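Muramidase (Sodiomyces alcalophilus, PDB 6ZM8) probably cleaves bacterial peptidoglycan as a fungal muramidase (lysozyme) of glycoside hydrolase family 25, hydrolysing the glycan backbone of the cell wall. Local coordinates at residues A17-N22 against D183-G188; Y59-P64 against Y98-A103; A71-F76 against E118-T123; P132-T137 against N153-W158. One frame throughout, in Å; residues are numbered along the deposited sequence.

Contact 1: residues A17-N22 against D183-G188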
loop_
_atom_site.group_PDB
_atom_site.type_symbol
_atom_site.label_atom_id
_atom_site.label_comp_id
_atom_site.label_asym_id
_atom_site.label_seq_id
_atom_site.Cartn_x
_atom_site.Cartn_y
_atom_site.Cartn_z
ATOM N N ALA A 17 2.482 -10.009 18.863
ATOM C CA ALA A 17 1.669 -10.056 20.083
ATOM C C ALA A 17 1.739 -8.694 20.800
ATOM O O ALA A 17 0.699 -8.169 21.268
ATOM C CB ALA A 17 2.143 -11.175 20.986
ATOM N N ARG A 18 2.936 -8.134 20.892
ATOM C CA ARG A 18 3.108 -6.815 21.494
ATOM C C ARG A 18 2.346 -5.743 20.695
ATOM O O ARG A 18 1.709 -4.853 21.261
ATOM C CB ARG A 18 4.599 -6.467 21.594
ATOM C CG ARG A 18 4.910 -5.042 22.028
ATOM C CD ARG A 18 6.423 -4.793 22.054
ATOM N NE ARG A 18 6.693 -3.347 22.056
ATOM C CZ ARG A 18 7.886 -2.771 21.997
ATOM N NH1 ARG A 18 7.974 -1.445 21.956
ATOM N NH2 ARG A 18 8.966 -3.532 21.918
ATOM N N ALA A 19 2.422 -5.827 19.359
ATOM C CA ALA A 19 1.700 -4.864 18.526
ATOM C C ALA A 19 0.194 -4.966 18.763
ATOM O O ALA A 19 -0.497 -3.932 18.843
ATOM C CB ALA A 19 2.053 -5.079 17.080
ATOM N N TYR A 20 -0.337 -6.186 18.856
ATOM C CA TYR A 20 -1.778 -6.316 19.088
ATOM C C TYR A 20 -2.120 -5.726 20.476
ATOM O O TYR A 20 -3.152 -5.030 20.635
ATOM C CB TYR A 20 -2.192 -7.797 18.985
ATOM C CG TYR A 20 -3.695 -7.956 18.902
ATOM C CD1 TYR A 20 -4.471 -8.039 20.042
ATOM C CD2 TYR A 20 -4.309 -8.026 17.684
ATOM C CE1 TYR A 20 -5.830 -8.127 19.975
ATOM C CE2 TYR A 20 -5.681 -8.152 17.597
ATOM C CZ TYR A 20 -6.445 -8.187 18.741
ATOM O OH TYR A 20 -7.809 -8.295 18.679
ATOM N N ALA A 21 -1.277 -5.976 21.484
ATOM C CA ALA A 21 -1.501 -5.426 22.818
ATOM C C ALA A 21 -1.464 -3.888 22.807
ATOM O O ALA A 21 -2.144 -3.247 23.607
ATOM C CB ALA A 21 -0.497 -6.015 23.791
ATOM N N ASN A 22 -0.664 -3.311 21.922
ATOM C CA ASN A 22 -0.606 -1.861 21.752
ATOM C C ASN A 22 -1.914 -1.296 21.199
ATOM O O ASN A 22 -2.141 -0.091 21.263
ATOM C CB ASN A 22 0.547 -1.527 20.791
ATOM C CG ASN A 22 0.885 -0.053 20.730
ATOM O OD1 ASN A 22 1.057 0.602 21.767
ATOM N ND2 ASN A 22 1.045 0.480 19.522
ATOM N N ASP A 183 6.811 7.927 10.718
ATOM C CA ASP A 183 7.755 6.846 10.449
ATOM C C ASP A 183 8.418 6.351 11.735
ATOM O O ASP A 183 9.606 5.948 11.725
ATOM C CB ASP A 183 8.757 7.200 9.379
ATOM C CG ASP A 183 9.624 8.401 9.672
ATOM O OD1 ASP A 183 9.515 8.977 10.744
ATOM O OD2 ASP A 183 10.447 8.749 8.792
ATOM N N LYS A 184 7.634 6.337 12.812
ATOM C CA LYS A 184 8.129 6.097 14.163
ATOM C C LYS A 184 7.264 5.063 14.878
ATOM O O LYS A 184 6.996 5.188 16.077
ATOM C CB LYS A 184 8.192 7.399 14.964
ATOM C CG LYS A 184 9.065 8.475 14.399
ATOM C CD LYS A 184 8.879 9.778 15.140
ATOM C CE LYS A 184 9.896 10.815 14.741
ATOM N NZ LYS A 184 9.627 12.102 15.399
ATOM N N TYR A 185 6.878 3.993 14.195
ATOM C CA TYR A 185 6.227 2.895 14.908
ATOM C C TYR A 185 7.170 2.451 16.024
ATOM O O TYR A 185 8.389 2.351 15.804
ATOM C CB TYR A 185 5.933 1.737 13.944
ATOM C CG TYR A 185 5.097 0.672 14.599
ATOM C CD1 TYR A 185 3.753 0.931 14.847
ATOM C CD2 TYR A 185 5.630 -0.524 15.046
ATOM C CE1 TYR A 185 2.966 0.067 15.586
ATOM C CE2 TYR A 185 4.856 -1.412 15.799
ATOM C CZ TYR A 185 3.522 -1.095 16.091
ATOM O OH TYR A 185 2.808 -1.963 16.868
ATOM N N PRO A 186 6.671 2.114 17.233
ATOM C CA PRO A 186 7.608 1.909 18.365
ATOM C C PRO A 186 8.595 0.779 18.163
ATOM O O PRO A 186 9.699 0.849 18.703
ATOM C CB PRO A 186 6.692 1.658 19.555
ATOM C CG PRO A 186 5.325 1.387 18.985
ATOM C CD PRO A 186 5.291 2.184 17.719
ATOM N N GLN A 187 8.210 -0.257 17.437
ATOM C CA GLN A 187 9.099 -1.393 17.155
ATOM C C GLN A 187 9.861 -1.225 15.850
ATOM O O GLN A 187 10.566 -2.166 15.467
ATOM C CB GLN A 187 8.309 -2.702 17.102
ATOM C CG GLN A 187 7.598 -3.037 18.416
ATOM C CD GLN A 187 7.079 -4.442 18.350
ATOM O OE1 GLN A 187 7.839 -5.384 18.099
ATOM N NE2 GLN A 187 5.774 -4.632 18.527
ATOM N N GLY A 188 9.727 -0.082 15.189
ATOM C CA GLY A 188 10.288 0.140 13.874
ATOM C C GLY A 188 9.189 0.028 12.812
ATOM O O GLY A 188 8.361 -0.884 12.864
#

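Contact 2: residues Y59-P64 against Y98-A103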
loop_
_atom_site.group_PDB
_atom_site.type_symbol
_atom_site.label_atom_id
_atom_site.label_comp_id
_atom_site.label_asym_id
_atom_site.label_seq_id
_atom_site.Cartn_x
_atom_site.Cartn_y
_atom_site.Cartn_z
ATOM N N TYR A 59 2.521 -4.823 0.099
ATOM C CA TYR A 59 2.680 -3.705 -0.829
ATOM C C TYR A 59 3.839 -3.936 -1.782
ATOM O O TYR A 59 4.787 -4.728 -1.522
ATOM C CB TYR A 59 2.746 -2.341 -0.126
ATOM C CG TYR A 59 3.990 -2.017 0.659
ATOM C CD1 TYR A 59 5.095 -1.437 0.060
ATOM C CD2 TYR A 59 4.036 -2.226 2.043
ATOM C CE1 TYR A 59 6.208 -1.041 0.798
ATOM C CE2 TYR A 59 5.144 -1.846 2.804
ATOM C CZ TYR A 59 6.229 -1.242 2.163
ATOM O OH TYR A 59 7.327 -0.855 2.896
ATOM N N HIS A 60 3.743 -3.235 -2.914
ATOM C CA HIS A 60 4.700 -3.308 -4.020
ATOM C C HIS A 60 5.281 -1.930 -4.253
ATOM O O HIS A 60 4.529 -0.956 -4.448
ATOM C CB HIS A 60 3.929 -3.704 -5.305
ATOM C CG HIS A 60 4.826 -3.705 -6.504
ATOM N ND1 HIS A 60 5.728 -4.744 -6.719
ATOM C CD2 HIS A 60 4.981 -2.762 -7.471
ATOM C CE1 HIS A 60 6.379 -4.425 -7.822
ATOM N NE2 HIS A 60 5.983 -3.220 -8.290
ATOM N N PHE A 61 6.616 -1.812 -4.283
ATOM C CA PHE A 61 7.254 -0.545 -4.629
ATOM C C PHE A 61 7.389 -0.443 -6.150
ATOM O O PHE A 61 8.158 -1.193 -6.788
ATOM C CB PHE A 61 8.602 -0.376 -3.925
ATOM C CG PHE A 61 9.131 1.035 -4.079
ATOM C CD1 PHE A 61 9.779 1.470 -5.228
ATOM C CD2 PHE A 61 8.873 1.962 -3.100
ATOM C CE1 PHE A 61 10.166 2.802 -5.380
ATOM C CE2 PHE A 61 9.279 3.275 -3.235
ATOM C CZ PHE A 61 9.922 3.702 -4.373
ATOM N N ALA A 62 6.620 0.476 -6.733
ATOM C CA ALA A 62 6.584 0.660 -8.171
ATOM C C ALA A 62 7.930 1.172 -8.715
ATOM O O ALA A 62 8.535 2.076 -8.148
ATOM C CB ALA A 62 5.535 1.681 -8.529
ATOM N N GLN A 63 8.284 0.630 -9.883
ATOM C CA GLN A 63 9.441 1.109 -10.657
ATOM C C GLN A 63 8.964 1.374 -12.079
ATOM O O GLN A 63 9.123 0.514 -12.960
ATOM C CB GLN A 63 10.591 0.097 -10.593
ATOM C CG GLN A 63 11.275 0.099 -9.235
ATOM C CD GLN A 63 12.156 1.317 -8.982
ATOM O OE1 GLN A 63 12.297 2.182 -9.852
ATOM N NE2 GLN A 63 12.741 1.370 -7.788
ATOM N N PRO A 64 8.323 2.512 -12.336
ATOM C CA PRO A 64 7.595 2.677 -13.602
ATOM C C PRO A 64 8.447 2.726 -14.857
ATOM O O PRO A 64 7.878 2.536 -15.945
ATOM C CB PRO A 64 6.790 3.965 -13.433
ATOM C CG PRO A 64 6.560 4.006 -11.920
ATOM C CD PRO A 64 7.891 3.546 -11.355
ATOM N N TYR A 98 8.155 8.907 -5.017
ATOM C CA TYR A 98 9.416 9.483 -5.511
ATOM C C TYR A 98 10.396 8.383 -5.918
ATOM O O TYR A 98 10.726 7.468 -5.155
ATOM C CB TYR A 98 10.091 10.319 -4.400
ATOM C CG TYR A 98 9.129 11.214 -3.648
ATOM C CD1 TYR A 98 8.837 12.505 -4.079
ATOM C CD2 TYR A 98 8.483 10.748 -2.508
ATOM C CE1 TYR A 98 7.906 13.285 -3.407
ATOM C CE2 TYR A 98 7.581 11.519 -1.827
ATOM C CZ TYR A 98 7.282 12.783 -2.273
ATOM O OH TYR A 98 6.361 13.491 -1.531
ATOM N N ASN A 99 10.958 8.553 -7.113
ATOM C CA ASN A 99 12.050 7.666 -7.545
ATOM C C ASN A 99 13.196 7.692 -6.528
ATOM O O ASN A 99 13.734 8.765 -6.246
ATOM C CB ASN A 99 12.516 8.187 -8.888
ATOM C CG ASN A 99 13.589 7.337 -9.545
ATOM O OD1 ASN A 99 14.029 6.304 -9.015
ATOM N ND2 ASN A 99 13.995 7.789 -10.726
ATOM N N PRO A 100 13.563 6.507 -5.988
ATOM C CA PRO A 100 14.502 6.473 -4.936
ATOM C C PRO A 100 15.928 6.489 -5.765
ATOM O O PRO A 100 16.681 6.822 -5.027
ATOM C CB PRO A 100 14.464 5.093 -4.266
ATOM C CG PRO A 100 13.721 4.221 -5.258
ATOM C CD PRO A 100 12.930 5.196 -6.095
ATOM N N ASN A 101 16.117 6.492 -7.084
ATOM C CA ASN A 101 17.428 6.274 -7.694
ATOM C C ASN A 101 17.687 7.415 -8.707
ATOM O O ASN A 101 18.615 7.295 -9.493
ATOM C CB ASN A 101 17.548 4.894 -8.501
ATOM C CG ASN A 101 17.148 3.837 -7.379
ATOM O OD1 ASN A 101 17.666 3.919 -6.161
ATOM N ND2 ASN A 101 16.378 2.764 -7.798
ATOM N N GLY A 102 16.851 8.514 -8.690
ATOM C CA GLY A 102 16.903 9.470 -9.771
ATOM C C GLY A 102 15.727 10.403 -9.757
ATOM O O GLY A 102 15.081 10.608 -8.742
ATOM N N ALA A 103 15.441 10.953 -10.908
ATOM C CA ALA A 103 14.394 11.987 -11.038
ATOM C C ALA A 103 13.030 11.444 -10.604
ATOM O O ALA A 103 12.635 10.362 -10.979
ATOM C CB ALA A 103 14.254 12.463 -12.368
HETATM O O HOH W 1 14.509 3.772 -9.799
#

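Contact 3: residues A71-F76 against E118-T123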
loop_
_atom_site.group_PDB
_atom_site.type_symbol
_atom_site.label_atom_id
_atom_site.label_comp_id
_atom_site.label_asym_id
_atom_site.label_seq_id
_atom_site.Cartn_x
_atom_site.Cartn_y
_atom_site.Cartn_z
ATOM N N ALA A 71 3.405 -6.160 -15.824
ATOM C CA ALA A 71 4.446 -7.096 -15.397
ATOM C C ALA A 71 4.652 -6.997 -13.895
ATOM O O ALA A 71 4.867 -8.006 -13.202
ATOM C CB ALA A 71 5.750 -6.828 -16.133
ATOM N N GLN A 72 4.618 -5.775 -13.361
ATOM C CA GLN A 72 4.823 -5.607 -11.918
ATOM C C GLN A 72 3.605 -6.095 -11.119
ATOM O O GLN A 72 3.796 -6.648 -10.030
ATOM C CB GLN A 72 5.202 -4.158 -11.606
ATOM C CG GLN A 72 6.672 -3.960 -11.978
ATOM C CD GLN A 72 7.238 -2.580 -11.741
ATOM O OE1 GLN A 72 7.031 -1.974 -10.675
ATOM N NE2 GLN A 72 7.986 -2.108 -12.709
ATOM N N ALA A 73 2.387 -5.914 -11.647
ATOM C CA ALA A 73 1.233 -6.464 -10.951
ATOM C C ALA A 73 1.295 -7.988 -10.900
ATOM O O ALA A 73 0.959 -8.587 -9.870
ATOM C CB ALA A 73 -0.051 -6.015 -11.641
ATOM N N ARG A 74 1.709 -8.628 -11.999
ATOM C CA ARG A 74 1.848 -10.089 -11.997
ATOM C C ARG A 74 2.904 -10.518 -10.990
ATOM O O ARG A 74 2.718 -11.511 -10.257
ATOM C CB ARG A 74 2.239 -10.616 -13.389
ATOM C CG ARG A 74 1.120 -10.624 -14.391
ATOM C CD ARG A 74 1.501 -11.288 -15.721
ATOM N NE ARG A 74 2.323 -10.426 -16.568
ATOM C CZ ARG A 74 1.860 -9.497 -17.471
ATOM N NH1 ARG A 74 0.546 -9.310 -17.515
ATOM N NH2 ARG A 74 2.680 -8.745 -18.149
ATOM N N TYR A 75 4.047 -9.850 -10.973
ATOM C CA TYR A 75 5.129 -10.217 -10.051
ATOM C C TYR A 75 4.664 -10.068 -8.601
ATOM O O TYR A 75 4.882 -10.946 -7.763
ATOM C CB TYR A 75 6.346 -9.345 -10.341
ATOM C CG TYR A 75 7.563 -9.714 -9.540
ATOM C CD1 TYR A 75 8.217 -10.899 -9.742
ATOM C CD2 TYR A 75 8.088 -8.858 -8.587
ATOM C CE1 TYR A 75 9.381 -11.237 -9.040
ATOM C CE2 TYR A 75 9.232 -9.166 -7.870
ATOM C CZ TYR A 75 9.892 -10.342 -8.116
ATOM O OH TYR A 75 11.048 -10.597 -7.434
ATOM N N PHE A 76 4.030 -8.940 -8.295
ATOM C CA PHE A 76 3.502 -8.701 -6.950
ATOM C C PHE A 76 2.478 -9.762 -6.554
ATOM O O PHE A 76 2.574 -10.363 -5.471
ATOM C CB PHE A 76 2.887 -7.302 -6.936
ATOM C CG PHE A 76 2.186 -6.938 -5.665
ATOM C CD1 PHE A 76 2.799 -7.048 -4.412
ATOM C CD2 PHE A 76 0.903 -6.374 -5.721
ATOM C CE1 PHE A 76 2.151 -6.599 -3.270
ATOM C CE2 PHE A 76 0.270 -5.917 -4.571
ATOM C CZ PHE A 76 0.899 -6.024 -3.343
ATOM N N GLU A 118 -2.668 2.650 -14.478
ATOM C CA GLU A 118 -3.860 1.953 -14.961
ATOM C C GLU A 118 -3.543 0.504 -15.299
ATOM O O GLU A 118 -4.317 -0.414 -14.999
ATOM C CB GLU A 118 -4.417 2.703 -16.165
ATOM C CG GLU A 118 -5.692 2.064 -16.735
ATOM C CD GLU A 118 -6.860 2.129 -15.781
ATOM O OE1 GLU A 118 -7.292 3.239 -15.437
ATOM O OE2 GLU A 118 -7.270 1.077 -15.286
ATOM N N ASP A 119 -2.409 0.276 -15.972
ATOM C CA ASP A 119 -2.033 -1.082 -16.338
ATOM C C ASP A 119 -1.811 -1.936 -15.076
ATOM O O ASP A 119 -2.253 -3.091 -15.002
ATOM C CB ASP A 119 -0.789 -1.032 -17.230
ATOM C CG ASP A 119 -0.491 -2.303 -17.982
ATOM O OD1 ASP A 119 -1.397 -3.081 -18.253
ATOM O OD2 ASP A 119 0.717 -2.458 -18.346
ATOM N N PHE A 120 -1.135 -1.377 -14.081
ATOM C CA PHE A 120 -0.945 -2.115 -12.824
ATOM C C PHE A 120 -2.294 -2.439 -12.172
ATOM O O PHE A 120 -2.548 -3.585 -11.772
ATOM C CB PHE A 120 -0.051 -1.303 -11.869
ATOM C CG PHE A 120 0.268 -2.063 -10.604
ATOM C CD1 PHE A 120 -0.646 -2.152 -9.555
ATOM C CD2 PHE A 120 1.497 -2.703 -10.467
ATOM C CE1 PHE A 120 -0.353 -2.898 -8.414
ATOM C CE2 PHE A 120 1.800 -3.426 -9.310
ATOM C CZ PHE A 120 0.871 -3.527 -8.294
ATOM N N VAL A 121 -3.140 -1.431 -11.999
ATOM C CA VAL A 121 -4.339 -1.696 -11.183
ATOM C C VAL A 121 -5.341 -2.579 -11.951
ATOM O O VAL A 121 -6.042 -3.360 -11.330
ATOM C CB VAL A 121 -4.995 -0.405 -10.649
ATOM C CG1 VAL A 121 -3.975 0.473 -9.923
ATOM C CG2 VAL A 121 -5.684 0.399 -11.721
ATOM N N THR A 122 -5.474 -2.407 -13.280
ATOM C CA THR A 122 -6.345 -3.288 -14.044
ATOM C C THR A 122 -5.823 -4.718 -14.003
ATOM O O THR A 122 -6.600 -5.673 -13.844
ATOM C CB THR A 122 -6.476 -2.761 -15.477
ATOM O OG1 THR A 122 -7.188 -1.541 -15.462
ATOM C CG2 THR A 122 -7.202 -3.723 -16.386
ATOM N N THR A 123 -4.515 -4.890 -14.165
ATOM C CA THR A 123 -3.937 -6.236 -14.147
ATOM C C THR A 123 -4.106 -6.879 -12.770
ATOM O O THR A 123 -4.501 -8.046 -12.655
ATOM C CB THR A 123 -2.476 -6.193 -14.591
ATOM O OG1 THR A 123 -2.399 -5.659 -15.922
ATOM C CG2 THR A 123 -1.857 -7.581 -14.598
#

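Contact 4: residues P132-T137 against N153-W158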
loop_
_atom_site.group_PDB
_atom_site.type_symbol
_atom_site.label_atom_id
_atom_site.label_comp_id
_atom_site.label_asym_id
_atom_site.label_seq_id
_atom_site.Cartn_x
_atom_site.Cartn_y
_atom_site.Cartn_z
ATOM N N PRO A 132 -6.371 -2.534 -6.184
ATOM C CA PRO A 132 -5.361 -2.285 -5.164
ATOM C C PRO A 132 -5.602 -0.944 -4.479
ATOM O O PRO A 132 -6.189 -0.010 -5.029
ATOM C CB PRO A 132 -4.060 -2.298 -5.945
ATOM C CG PRO A 132 -4.478 -1.747 -7.299
ATOM C CD PRO A 132 -5.864 -2.315 -7.545
ATOM N N VAL A 133 -5.064 -0.852 -3.255
ATOM C CA VAL A 133 -4.871 0.433 -2.604
ATOM C C VAL A 133 -3.736 1.177 -3.310
ATOM O O VAL A 133 -2.783 0.542 -3.791
ATOM C CB VAL A 133 -4.532 0.145 -1.123
ATOM C CG1 VAL A 133 -4.001 1.359 -0.371
ATOM C CG2 VAL A 133 -5.763 -0.415 -0.412
ATOM N N ILE A 134 -3.838 2.505 -3.383
ATOM C CA ILE A 134 -2.737 3.330 -3.879
ATOM C C ILE A 134 -2.145 4.101 -2.703
ATOM O O ILE A 134 -2.858 4.880 -2.053
ATOM C CB ILE A 134 -3.202 4.277 -4.989
ATOM C CG1 ILE A 134 -3.505 3.471 -6.249
ATOM C CG2 ILE A 134 -2.157 5.376 -5.258
ATOM C CD1 ILE A 134 -4.144 4.271 -7.372
ATOM N N TYR A 135 -0.841 3.883 -2.469
ATOM C CA TYR A 135 -0.061 4.662 -1.498
ATOM C C TYR A 135 0.732 5.707 -2.276
ATOM O O TYR A 135 1.482 5.368 -3.200
ATOM C CB TYR A 135 0.892 3.760 -0.723
ATOM C CG TYR A 135 1.889 4.531 0.137
ATOM C CD1 TYR A 135 3.087 5.002 -0.402
ATOM C CD2 TYR A 135 1.648 4.773 1.480
ATOM C CE1 TYR A 135 4.002 5.683 0.367
ATOM C CE2 TYR A 135 2.575 5.428 2.285
ATOM C CZ TYR A 135 3.772 5.888 1.722
ATOM O OH TYR A 135 4.735 6.511 2.464
ATOM N N THR A 136 0.565 6.961 -1.883
ATOM C CA THR A 136 1.303 8.042 -2.526
ATOM C C THR A 136 1.300 9.258 -1.590
ATOM O O THR A 136 0.824 9.202 -0.456
ATOM C CB THR A 136 0.691 8.347 -3.921
ATOM O OG1 THR A 136 1.626 9.112 -4.690
ATOM C CG2 THR A 136 -0.641 9.057 -3.854
ATOM N N THR A 137 1.848 10.365 -2.115
ATOM C CA THR A 137 1.746 11.659 -1.477
ATOM C C THR A 137 1.064 12.614 -2.439
ATOM O O THR A 137 1.141 12.468 -3.660
ATOM C CB THR A 137 3.111 12.221 -1.063
ATOM O OG1 THR A 137 3.818 12.546 -2.261
ATOM C CG2 THR A 137 3.885 11.244 -0.200
ATOM N N ASN A 153 -12.239 6.230 -7.792
ATOM C CA ASN A 153 -13.500 5.469 -7.669
ATOM C C ASN A 153 -13.287 3.943 -7.724
ATOM O O ASN A 153 -14.235 3.155 -7.754
ATOM C CB ASN A 153 -14.429 5.859 -8.811
ATOM C CG ASN A 153 -15.766 5.178 -8.725
ATOM O OD1 ASN A 153 -16.483 5.278 -7.723
ATOM N ND2 ASN A 153 -16.131 4.506 -9.789
ATOM N N ARG A 154 -12.075 3.520 -7.805
ATOM C CA ARG A 154 -11.727 2.107 -7.680
ATOM C C ARG A 154 -10.780 1.808 -6.518
ATOM O O ARG A 154 -10.930 0.794 -5.843
ATOM C CB ARG A 154 -11.066 1.592 -8.971
ATOM C CG ARG A 154 -12.047 1.434 -10.123
ATOM C CD ARG A 154 -11.356 1.141 -11.447
ATOM N NE ARG A 154 -10.606 2.302 -11.881
ATOM C CZ ARG A 154 -9.660 2.280 -12.835
ATOM N NH1 ARG A 154 -9.351 1.122 -13.423
ATOM N NH2 ARG A 154 -9.054 3.383 -13.195
ATOM N N CYS A 155 -9.766 2.637 -6.359
ATOM C CA CYS A 155 -8.597 2.311 -5.518
ATOM C C CYS A 155 -8.644 3.125 -4.241
ATOM O O CYS A 155 -8.509 4.343 -4.286
ATOM C CB CYS A 155 -7.311 2.656 -6.251
ATOM S SG CYS A 155 -7.085 1.697 -7.767
ATOM N N PRO A 156 -8.774 2.473 -3.074
ATOM C CA PRO A 156 -8.711 3.227 -1.828
ATOM C C PRO A 156 -7.359 3.954 -1.696
ATOM O O PRO A 156 -6.316 3.401 -2.095
ATOM C CB PRO A 156 -8.852 2.150 -0.738
ATOM C CG PRO A 156 -9.587 1.008 -1.460
ATOM C CD PRO A 156 -9.005 1.034 -2.857
ATOM N N LEU A 157 -7.388 5.119 -1.081
ATOM C CA LEU A 157 -6.185 5.938 -0.921
ATOM C C LEU A 157 -5.503 5.669 0.412
ATOM O O LEU A 157 -6.126 5.733 1.475
ATOM C CB LEU A 157 -6.595 7.414 -0.969
ATOM C CG LEU A 157 -5.446 8.416 -0.763
ATOM C CD1 LEU A 157 -4.420 8.342 -1.898
ATOM C CD2 LEU A 157 -6.043 9.818 -0.639
ATOM N N TRP A 158 -4.191 5.448 0.317
ATOM C CA TRP A 158 -3.288 5.377 1.472
ATOM C C TRP A 158 -2.332 6.575 1.314
ATOM O O TRP A 158 -1.417 6.546 0.496
ATOM C CB TRP A 158 -2.580 4.034 1.487
ATOM C CG TRP A 158 -1.645 3.796 2.619
ATOM C CD1 TRP A 158 -1.397 4.567 3.717
ATOM C CD2 TRP A 158 -0.803 2.634 2.745
ATOM N NE1 TRP A 158 -0.433 3.968 4.517
ATOM C CE2 TRP A 158 -0.052 2.787 3.930
ATOM C CE3 TRP A 158 -0.572 1.522 1.922
ATOM C CZ2 TRP A 158 0.934 1.875 4.313
ATOM C CZ3 TRP A 158 0.428 0.626 2.280
ATOM C CH2 TRP A 158 1.165 0.810 3.465
#

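Contact 1: residues A17-N22 against D183-G188
Arg18 and Gln187 lie flat against each other, their side chains running antiparallel alongside one another with guanidinium and amide stacked, the planes 9° apart. Gln187 CG sits over the centre of one guanidinium face, 3.6 Å from Arg18 CZ, and because the chain stays extended beyond CG (chi2 -169°) its NE2 runs on to the aliphatic part, 3.6 Å from Arg18 CD. Next to this stack the phenol of Tyr185 reaches the helix, its OH 3.2 Å from Ala19 CB. Residues Tyr185 to Gly188 form a type I beta turn in the connection between the antiparallel strands 178-182 and 190-194 of the GH25 barrel. Farther out, Tyr185 OH and Asn22 ND2 both hydrogen-bond to Asp24 OD2, while Gln187 OE1 accepts from the backbone N of Asp15, just before the helix. With an alanine in place of Gln187, the guanidinium would probably be set free to turn and Asp15 N would lose this acceptor. Asp15 OD1 in turn accepts from Arg18 N.

Contact 2: residues Y59-P64 against Y98-A103
The Phe61 ring points its far end at the 98-103 loop and meets it in two ways. At its edge, in the ring plane, lies the carbonyl oxygen of Tyr98, 3.9 Å from Phe61 CZ, while Pro100, whose ring points back at Phe61, meets the same end obliquely, with Pro100 CD 3.7 Å from Phe61 CE1. CG of Phe61 is anti to the backbone N (chi1 -169°), which carries the ring off the end of strand 55-61 toward the proline. Gln63 reaches the same proline by a bend at chi2 (-74°), its NE2 3.9 Å from Pro100 CG; this NE2 also hydrogen-bonds to Glu33 OE2, which helps to fix which way the amide is turned. Its other end works through water 1, which donates both to Gln63 OE1 and to Asn99 OD1, each at 2.7 Å, so that a solvent molecule links the two segments. Asn99 has further duties within its own loop. OD1 accepts from Asn101 N at 2.9 Å, the donor standing well above the carbonyl plane, and ND2 donates to Ala103 O at 2.9 Å, with that oxygen close to the amide plane. The first of these bonds makes an Asx turn. Residues 59-64 run off the C-terminal end of strand 55-61, and the 98-103 loop comes after the neighbouring parallel strand 93-95; this is the end at which TIM-barrel enzymes carry their active site.

Contact 3: residues A71-F76 against E118-T123
Phe120, Ala73 and Thr123 bring the two helices together. The methyl group of Ala73 stands over one face of the Phe120 ring in a CH-pi contact, with Ala73 CB 4.0 Å from the ring centroid and 15° off its normal. The ring is laid against the other helix by its first torsion, CG anti to the backbone N (chi1 -175°), and passes close enough to the backbone for Phe120 CE2 to come within 3.5 Å of Ala73 N. Phe76 meets the rim of the same ring, its CD2 near the ring plane and 3.8 Å from Phe120 CZ. The Ala73 methyl also touches the methyl of Thr123, with Ala73 CB 3.8 Å from Thr123 CG2. The threonine is turned so that this methyl faces across, while its hydroxyl donates back to its own helix: Thr123 OG1 lies 2.7 Å from Asp119 O, which also accepts from Thr123 N on the opposite face of its plane. Arg74 passes Thr123 CG2 at some distance. The axes of segments 71-76 and 118-123 approach to 8.2 Å and cross at -39°, a closeness that the small Ala73 probably helps to allow. Helices 69-78 and 110-128 thus pack side by side on the outside of the barrel; Phe76 leans on Ala31 and Thr32 of strand 26-33 and meets the ring of Tyr124, and Phe120 meets the ring of His60 on strand 55-61.

Contact 4: residues P132-T137 against N153-W158
Three backbone hydrogen bonds join the segments as parallel strands. Ile134 uses both its polar atoms: its N donates to Pro156 O at 2.9 Å, and its O accepts from Trp158 N at 2.8 Å. Thr136 N then donates to Trp158 O at 3.1 Å, nearly along the C=O axis, and the same oxygen receives a CA-H...O contact from Tyr135 CA. Pro132 O, by contrast, is buried against Cys155 with no hydrogen-bond partner. Tyr135 and Trp158 project on one face of the sheet in a T-shaped pair, planes 78° apart, with Tyr135 CD2 3.5 Å from Trp158 CD2, over the indole. Trp158 NE1 hydrogen-bonds to Asn192 OD1, and Val133 CG1 packs at 3.6 Å from Trp158 CB. Replacing the indole of Trp158 with the methyl of an alanine is likely to leave the Tyr135 edge facing a gap and Asn192 OD1 without that donor. On the other face Ile134 CD1 meets Cys155 CB at 3.7 Å. The strands belong to a beta-alpha-beta unit whose crossover contains helix 138-145; strand 93-95 pairs with the far side of 133-136, strand 178-182 with that of 157-160, and Val121 of helix 110-128 packs on Pro132 and Cys155.

From the N terminus, helix 16-22 comes first, but contact 1 closes only at 183-188, so its long loop encloses the other three contacts and ties the first helix to the late antiparallel strands. Within it, contacts 2 and 3 cross: segments 59-64, 71-76, 98-103 and 118-123 alternate between them. They touch where Gln72 bonds with His60 and with the backbone of Gln63, joining strand 55-61 to the next helix. Contact 4 opens after both have closed and ties adjacent barrel strands. It meets contact 3 at the Glu118-Arg154 salt bridge and contact 2 through Tyr98 and Thr137, whereas contact 1 stays apart, about 8 Å from contact 4 at the nearest atoms.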